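Local coordinates for malonyl CoA-acyl carrier protein transacylase (Synechocystis sp. PCC 6803 substr. Kazusa, PDB 4RR5) that catalyses transfer of the malonyl group from malonyl-CoA to holo-acyl carrier protein, supplying malonyl-ACP for fatty acid biosynthesis, at residues A[19-24]-A[288-293]; A[194-199]-A[237-242]; A[270-273]-A[278-281]. All coordinates share one frame; numbering follows the deposited sequence.

Interaction 1. Residues A[19-24]-A[288-293]; sequences VDLLST and DDLNSL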
loop_
_atom_site.group_PDB
_atom_site.type_symbol
_atom_site.label_atom_id
_atom_site.label_comp_id
_atom_site.label_asym_id
_atom_site.label_seq_id
_atom_site.Cartn_x
_atom_site.Cartn_y
_atom_site.Cartn_z
ATOM N N VAL A 19 11.137 -14.582 3.832
ATOM C CA VAL A 19 11.960 -15.500 4.612
ATOM C C VAL A 19 13.222 -15.906 3.866
ATOM O O VAL A 19 14.282 -16.034 4.474
ATOM C CB VAL A 19 11.195 -16.732 5.020
ATOM C CG1 VAL A 19 12.091 -17.643 5.799
ATOM C CG2 VAL A 19 10.018 -16.329 5.872
ATOM N N ASP A 20 13.136 -16.041 2.550
ATOM C CA ASP A 20 14.332 -16.367 1.766
ATOM C C ASP A 20 15.329 -15.216 1.714
ATOM O O ASP A 20 16.474 -15.414 1.315
ATOM C CB ASP A 20 13.969 -16.751 0.343
ATOM C CG ASP A 20 13.299 -15.624 -0.394
ATOM O OD1 ASP A 20 12.453 -14.952 0.223
ATOM O OD2 ASP A 20 13.622 -15.389 -1.575
ATOM N N LEU A 21 14.900 -14.017 2.106
ATOM C CA LEU A 21 15.768 -12.837 2.034
ATOM C C LEU A 21 16.848 -12.871 3.098
ATOM O O LEU A 21 17.860 -12.181 2.992
ATOM C CB LEU A 21 14.950 -11.564 2.187
ATOM C CG LEU A 21 13.841 -11.380 1.155
ATOM C CD1 LEU A 21 13.065 -10.123 1.481
ATOM C CD2 LEU A 21 14.428 -11.340 -0.270
ATOM N N LEU A 22 16.613 -13.711 4.100
ATOM C CA LEU A 22 17.377 -13.779 5.342
ATOM C C LEU A 22 18.868 -14.150 5.184
ATOM O O LEU A 22 19.679 -13.920 6.074
ATOM C CB LEU A 22 16.679 -14.782 6.260
ATOM C CG LEU A 22 17.101 -14.870 7.721
ATOM C CD1 LEU A 22 17.309 -13.479 8.333
ATOM C CD2 LEU A 22 16.023 -15.662 8.483
ATOM N N SER A 23 19.231 -14.722 4.051
ATOM C CA SER A 23 20.622 -15.048 3.820
ATOM C C SER A 23 21.438 -13.810 3.399
ATOM O O SER A 23 22.667 -13.849 3.397
ATOM C CB SER A 23 20.722 -16.159 2.772
ATOM O OG SER A 23 20.042 -15.796 1.579
ATOM N N THR A 24 20.770 -12.711 3.050
ATOM C CA THR A 24 21.479 -11.458 2.770
ATOM C C THR A 24 21.795 -10.712 4.087
ATOM O O THR A 24 21.004 -10.726 5.041
ATOM C CB THR A 24 20.667 -10.513 1.809
ATOM O OG1 THR A 24 19.521 -9.969 2.485
ATOM C CG2 THR A 24 20.198 -11.255 0.555
ATOM N N ASP A 288 14.933 -15.114 -5.632
ATOM C CA ASP A 288 14.994 -15.636 -6.996
ATOM C C ASP A 288 14.735 -14.560 -8.049
ATOM O O ASP A 288 15.353 -14.573 -9.116
ATOM C CB ASP A 288 14.002 -16.786 -7.176
ATOM C CG ASP A 288 14.443 -17.771 -8.253
ATOM O OD1 ASP A 288 15.093 -17.340 -9.244
ATOM O OD2 ASP A 288 14.158 -18.979 -8.094
ATOM N N ASP A 289 13.828 -13.633 -7.745
ATOM C CA ASP A 289 13.565 -12.494 -8.617
ATOM C C ASP A 289 14.791 -11.608 -8.704
ATOM O O ASP A 289 15.159 -11.142 -9.778
ATOM C CB ASP A 289 12.382 -11.656 -8.108
ATOM C CG ASP A 289 11.136 -12.473 -7.891
ATOM O OD1 ASP A 289 10.854 -13.338 -8.737
ATOM O OD2 ASP A 289 10.443 -12.251 -6.875
ATOM N N LEU A 290 15.401 -11.346 -7.555
ATOM C CA LEU A 290 16.532 -10.431 -7.492
ATOM C C LEU A 290 17.691 -10.936 -8.335
ATOM O O LEU A 290 18.406 -10.160 -8.981
ATOM C CB LEU A 290 16.990 -10.248 -6.046
ATOM C CG LEU A 290 16.208 -9.271 -5.173
ATOM C CD1 LEU A 290 16.545 -9.496 -3.701
ATOM C CD2 LEU A 290 16.506 -7.835 -5.601
ATOM N N ASN A 291 17.864 -12.255 -8.318
ATOM C CA ASN A 291 19.029 -12.876 -8.923
ATOM C C ASN A 291 18.999 -12.865 -10.448
ATOM O O ASN A 291 20.043 -12.963 -11.086
ATOM C CB ASN A 291 19.170 -14.305 -8.395
ATOM C CG ASN A 291 19.462 -14.340 -6.910
ATOM O OD1 ASN A 291 19.889 -13.332 -6.330
ATOM N ND2 ASN A 291 19.249 -15.502 -6.285
ATOM N N SER A 292 17.800 -12.720 -11.018
ATOM C CA SER A 292 17.609 -12.672 -12.466
ATOM C C SER A 292 17.823 -11.270 -12.987
ATOM O O SER A 292 17.586 -10.991 -14.157
ATOM C CB SER A 292 16.213 -13.141 -12.838
ATOM O OG SER A 292 15.865 -14.306 -12.113
ATOM N N LEU A 293 18.266 -10.398 -12.092
ATOM C CA LEU A 293 18.479 -8.998 -12.394
ATOM C C LEU A 293 17.153 -8.327 -12.745
ATOM O O LEU A 293 16.410 -7.891 -11.855
ATOM C CB LEU A 293 19.506 -8.837 -13.525
ATOM C CG LEU A 293 20.916 -8.514 -13.016
ATOM C CD1 LEU A 293 21.423 -9.599 -12.056
ATOM C CD2 LEU A 293 21.898 -8.281 -14.165
HETATM O O HOH W 1 13.472 -17.045 -3.812
#
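Asp20 and Asp288 are joined through a water rather than directly. The water donates to Asp20 OD2 at 2.8 Å and accepts from Asp288 N at 3.0 Å, the two protein atoms themselves standing 4.3 Å apart. CG of Asp20 sits between its own backbone N and carbonyl carbon (chi1 62°), and the carboxylate reaches the start of helix 287-291, where OD2 also accepts a hydrogen bond from Leu287 N. One oxygen therefore serves two successive backbone N-H groups, Leu287 directly and Asp288 by way of the water. Asp289 OD2, bonded to Gly285 N, lies 6.9 Å from Asp20 OD2; the N-H groups at this helix start would be expected to offset the acids' mutual repulsion.

This short C-terminal helix follows strand 280-284, an outermost strand of the parallel sheet of the acyltransferase fold, and the contact sets it beside the loop between strand 3-7 and helix 25-38.

The apolar part is slight: Leu21 CD2 meets Leu290 CD1 at 4.4 Å, methyl to methyl. Both leucines are buried; helix 56-76 backs them, Ile69 against Leu21 and Leu73 and Leu74 against Leu290, and Ala27 and Tyr31 of helix 25-38 also touch Leu21.

Each segment also carries side-chain bonds of its own. Thr24 OG1 donates to Leu21 O at 2.8 Å, the C=O...OG1 angle being 161°, and Leu21 O also takes Thr24 N. The same hydroxyl N-caps helix 25-38 by bonding Ala27 N. Ser292 OG reaches back to Asp288 O at 3.1 Å, in the plane of that carbonyl.

Interaction 2. Residues A[194-199]-A[237-242]; sequences QPSQSF and QMTGSV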
loop_
_atom_site.group_PDB
_atom_site.type_symbol
_atom_site.label_atom_id
_atom_site.label_comp_id
_atom_site.label_asym_id
_atom_site.label_seq_id
_atom_site.Cartn_x
_atom_site.Cartn_y
_atom_site.Cartn_z
ATOM N N GLN A 194 -11.532 10.128 13.632
ATOM C CA GLN A 194 -10.988 10.260 14.984
ATOM C C GLN A 194 -9.722 9.426 15.163
ATOM O O GLN A 194 -8.739 9.925 15.701
ATOM C CB GLN A 194 -12.021 9.881 16.044
ATOM C CG GLN A 194 -13.437 10.243 15.672
ATOM C CD GLN A 194 -14.368 10.168 16.864
ATOM O OE1 GLN A 194 -13.934 9.848 17.973
ATOM N NE2 GLN A 194 -15.655 10.456 16.644
ATOM N N PRO A 195 -9.734 8.156 14.716
ATOM C CA PRO A 195 -8.463 7.429 14.634
ATOM C C PRO A 195 -7.385 8.146 13.811
ATOM O O PRO A 195 -6.249 8.252 14.259
ATOM C CB PRO A 195 -8.876 6.123 13.962
ATOM C CG PRO A 195 -10.254 5.892 14.469
ATOM C CD PRO A 195 -10.880 7.249 14.497
ATOM N N SER A 196 -7.735 8.636 12.626
ATOM C CA SER A 196 -6.767 9.336 11.789
ATOM C C SER A 196 -6.275 10.664 12.378
ATOM O O SER A 196 -5.256 11.185 11.929
ATOM C CB SER A 196 -7.353 9.607 10.398
ATOM O OG SER A 196 -6.796 10.778 9.814
ATOM N N GLN A 197 -6.978 11.226 13.363
ATOM C CA GLN A 197 -6.590 12.549 13.851
ATOM C C GLN A 197 -5.591 12.479 15.020
ATOM O O GLN A 197 -4.795 13.397 15.202
ATOM C CB GLN A 197 -7.837 13.374 14.212
ATOM C CG GLN A 197 -8.188 13.529 15.688
ATOM C CD GLN A 197 -9.391 14.467 15.886
ATOM O OE1 GLN A 197 -9.598 15.403 15.104
ATOM N NE2 GLN A 197 -10.196 14.200 16.916
ATOM N N SER A 198 -5.577 11.390 15.780
ATOM C CA SER A 198 -4.520 11.251 16.787
ATOM C C SER A 198 -3.161 10.869 16.170
ATOM O O SER A 198 -2.101 11.363 16.588
ATOM C CB SER A 198 -4.908 10.223 17.843
ATOM O OG SER A 198 -4.031 10.319 18.960
ATOM N N PHE A 199 -3.207 9.976 15.186
ATOM C CA PHE A 199 -2.025 9.558 14.438
ATOM C C PHE A 199 -1.418 10.732 13.663
ATOM O O PHE A 199 -0.196 10.828 13.525
ATOM C CB PHE A 199 -2.397 8.400 13.492
ATOM C CG PHE A 199 -1.297 7.989 12.549
ATOM C CD1 PHE A 199 -0.093 7.489 13.029
ATOM C CD2 PHE A 199 -1.480 8.084 11.174
ATOM C CE1 PHE A 199 0.920 7.102 12.154
ATOM C CE2 PHE A 199 -0.483 7.699 10.298
ATOM C CZ PHE A 199 0.727 7.204 10.789
ATOM N N GLN A 237 -4.112 10.521 3.875
ATOM C CA GLN A 237 -4.295 9.234 3.220
ATOM C C GLN A 237 -5.280 8.321 3.934
ATOM O O GLN A 237 -5.999 7.560 3.293
ATOM C CB GLN A 237 -2.956 8.520 3.092
ATOM C CG GLN A 237 -3.033 7.185 2.376
ATOM C CD GLN A 237 -1.914 6.279 2.786
ATOM O OE1 GLN A 237 -1.652 6.114 3.985
ATOM N NE2 GLN A 237 -1.226 5.700 1.807
ATOM N N MET A 238 -5.320 8.393 5.258
ATOM C CA MET A 238 -6.045 7.375 5.981
ATOM C C MET A 238 -7.559 7.513 5.825
ATOM O O MET A 238 -8.282 6.510 5.878
ATOM C CB MET A 238 -5.663 7.390 7.458
ATOM C CG MET A 238 -6.240 6.196 8.204
ATOM S SD MET A 238 -5.902 6.199 9.956
ATOM C CE MET A 238 -4.121 5.992 9.933
ATOM N N THR A 239 -8.039 8.741 5.636
ATOM C CA THR A 239 -9.474 8.985 5.450
ATOM C C THR A 239 -9.854 9.123 3.979
ATOM O O THR A 239 -11.036 9.230 3.630
ATOM C CB THR A 239 -9.929 10.249 6.173
ATOM O OG1 THR A 239 -9.069 11.336 5.800
ATOM C CG2 THR A 239 -9.882 10.043 7.676
ATOM N N GLY A 240 -8.842 9.102 3.124
ATOM C CA GLY A 240 -9.026 9.399 1.727
ATOM C C GLY A 240 -8.836 8.192 0.862
ATOM O O GLY A 240 -8.352 7.156 1.317
ATOM N N SER A 241 -9.216 8.342 -0.401
ATOM C CA SER A 241 -9.241 7.245 -1.347
ATOM C C SER A 241 -7.877 6.995 -1.971
ATOM O O SER A 241 -7.086 7.915 -2.162
ATOM C CB SER A 241 -10.271 7.512 -2.445
ATOM O OG SER A 241 -10.440 6.358 -3.258
ATOM N N VAL A 242 -7.618 5.730 -2.280
ATOM C CA VAL A 242 -6.402 5.336 -2.965
ATOM C C VAL A 242 -6.624 5.384 -4.481
ATOM O O VAL A 242 -7.282 4.510 -5.083
ATOM C CB VAL A 242 -5.953 3.934 -2.521
ATOM C CG1 VAL A 242 -4.746 3.491 -3.311
ATOM C CG2 VAL A 242 -5.626 3.955 -1.036
HETATM O O HOH W 2 -6.792 10.891 6.765
#
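Ser196 and Met238 bring the two backbones closest, with their CA atoms 6.2 Å apart, where a turn of helix 193-204 faces residues 237-239, which have helical phi and psi but lack the regular helical bonds. At that separation the side chains have little distance to span. Ser196 CB is the atom round which they gather: Met238 SD and Thr239 CG2 each approach it to 3.7 Å, so a sulfur and a methyl share one small methylene. Met238 then runs on to Phe199. Its chain is extended through chi1 and chi2 but bends at chi3 (-66°), which carries CE to 3.6 Å from Phe199 CD2. The methyl comes upon the ring obliquely, and CE2 is its next nearest ring atom.

A polar route lies alongside this apolar one. Water 2 is hydrogen-bonded to Ser196 OG at 3.1 Å; its bond to Thr239 OG1 is doubtful, the modelled distance of 2.5 Å being very short. Thr239 chi1 (51°) sets OG1 between its own N and carbonyl carbon, while CG2 extends to Ser196. The methyl packs on the serine while the hydroxyl faces the water.

The site borders the probable catalytic centre: the side chain of Met238 is about 6 Å from that of His188 and about 7 Å from that of Ser88. In the same turn, Gly240 O accepts a bond from His188 ND1, consistent with the backbone orienting this histidine. Helix 103-119 adjoins the contact, with Arg113 touching both Phe199 and Met238, and Tyr92 of helix 90-97 meets Phe199, while beyond Gly240 the chain leads into strand 242-243, paired with strand 146-153.

Interaction 3. Residues A[270-273]-A[278-281]; sequences GLCK and DLNL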
loop_
_atom_site.group_PDB
_atom_site.type_symbol
_atom_site.label_atom_id
_atom_site.label_comp_id
_atom_site.label_asym_id
_atom_site.label_seq_id
_atom_site.Cartn_x
_atom_site.Cartn_y
_atom_site.Cartn_z
ATOM N N GLY A 270 -0.661 -6.918 -11.741
ATOM C CA GLY A 270 -1.951 -7.393 -12.211
ATOM C C GLY A 270 -2.853 -6.222 -12.571
ATOM O O GLY A 270 -3.449 -6.193 -13.655
ATOM N N LEU A 271 -2.942 -5.248 -11.667
ATOM C CA LEU A 271 -3.692 -4.024 -11.926
ATOM C C LEU A 271 -3.127 -3.304 -13.143
ATOM O O LEU A 271 -3.873 -2.897 -14.030
ATOM C CB LEU A 271 -3.672 -3.100 -10.703
ATOM C CG LEU A 271 -4.502 -3.587 -9.515
ATOM C CD1 LEU A 271 -4.315 -2.701 -8.316
ATOM C CD2 LEU A 271 -5.957 -3.641 -9.903
ATOM N N CYS A 272 -1.808 -3.162 -13.193
ATOM C CA CYS A 272 -1.176 -2.439 -14.292
ATOM C C CYS A 272 -1.430 -3.063 -15.669
ATOM O O CYS A 272 -1.446 -2.357 -16.686
ATOM C CB CYS A 272 0.326 -2.333 -14.073
ATOM S SG CYS A 272 1.038 -0.974 -15.020
ATOM N N LYS A 273 -1.619 -4.378 -15.692
ATOM C CA LYS A 273 -1.903 -5.087 -16.930
ATOM C C LYS A 273 -3.088 -4.445 -17.627
ATOM O O LYS A 273 -2.986 -3.977 -18.761
ATOM C CB LYS A 273 -2.187 -6.565 -16.660
ATOM C CG LYS A 273 -0.940 -7.416 -16.480
ATOM C CD LYS A 273 -1.298 -8.895 -16.445
ATOM C CE LYS A 273 -0.063 -9.752 -16.168
ATOM N NZ LYS A 273 -0.370 -11.193 -16.328
ATOM N N ASP A 278 1.082 -1.369 -22.001
ATOM C CA ASP A 278 2.304 -1.182 -22.770
ATOM C C ASP A 278 3.511 -0.971 -21.849
ATOM O O ASP A 278 4.629 -0.717 -22.312
ATOM C CB ASP A 278 2.164 -0.003 -23.747
ATOM C CG ASP A 278 1.797 1.309 -23.058
ATOM O OD1 ASP A 278 1.025 1.280 -22.064
ATOM O OD2 ASP A 278 2.272 2.374 -23.533
ATOM N N LEU A 279 3.285 -1.077 -20.543
ATOM C CA LEU A 279 4.373 -0.975 -19.574
ATOM C C LEU A 279 4.955 -2.348 -19.251
ATOM O O LEU A 279 4.234 -3.354 -19.173
ATOM C CB LEU A 279 3.900 -0.306 -18.284
ATOM C CG LEU A 279 3.528 1.175 -18.307
ATOM C CD1 LEU A 279 2.930 1.571 -16.964
ATOM C CD2 LEU A 279 4.750 2.000 -18.581
ATOM N N ASN A 280 6.270 -2.380 -19.055
ATOM C CA ASN A 280 6.961 -3.622 -18.729
ATOM C C ASN A 280 6.903 -3.900 -17.244
ATOM O O ASN A 280 7.228 -3.034 -16.432
ATOM C CB ASN A 280 8.412 -3.556 -19.180
ATOM C CG ASN A 280 8.546 -3.142 -20.620
ATOM O OD1 ASN A 280 8.408 -3.965 -21.526
ATOM N ND2 ASN A 280 8.803 -1.853 -20.845
ATOM N N LEU A 281 6.518 -5.119 -16.899
ATOM C CA LEU A 281 6.305 -5.492 -15.509
ATOM C C LEU A 281 7.350 -6.476 -14.976
ATOM O O LEU A 281 7.648 -7.493 -15.613
ATOM C CB LEU A 281 4.905 -6.100 -15.353
ATOM C CG LEU A 281 3.814 -5.402 -16.175
ATOM C CD1 LEU A 281 2.472 -6.099 -16.002
ATOM C CD2 LEU A 281 3.718 -3.911 -15.844
#
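Cys272, Lys273, Leu279 and Leu281 meet through thiol, methylene and methyl groups, so neither segment offers a ring face or edge to the other; a flat group beside them is Tyr259 of strand 258-262, which touches both Cys272 and Leu281. Cys272 SG touches both leucines. It lies 3.7 Å from Leu279 CD1 and 4.1 Å from Leu281 CD2, one methyl from each of two leucines spaced two residues apart along the chain. SG stands anti to the cysteine's own backbone N (chi1 -159°), which directs the sulfur at the two leucine methyls. Leu281 uses both of its branches: CD2 goes to the cysteine, while CD1 packs on Lys273 CG at 3.7 Å. Of Lys273, CG makes the close approach; the two side chains run at a slant to each other, and beyond CG the lysine continues extended.

The contacts are apolar, and the two segments together bury 174 Å², both sides summed. Met248 of helix 244-254 also touches Cys272. The arrangement belongs to a beta-alpha-beta unit, strand 258-262, helix 267-273 and strand 280-284, in which the end of the helix packs on the start of the second parallel strand and the residue leading into it.

Interactions 2 and 3 are both nested within the long chain loop that interaction 1 closes, and they follow one another in series. Interaction 1 ties the C-terminal helix to the loop after strand 3-7, and interaction 3 involves strand 280-284, the element before that helix in the chain; their centres are 23 Å apart and their nearest atoms about 10 Å. Interaction 2 lies across the chain's centre from both, its centre 34 Å from that of interaction 1 and 29 Å from that of interaction 3, although its nearest atoms come within about 8 Å of the latter. None touches another. Interaction 2 alone borders the probable catalytic pair Ser88 and His188; the others lie away from it.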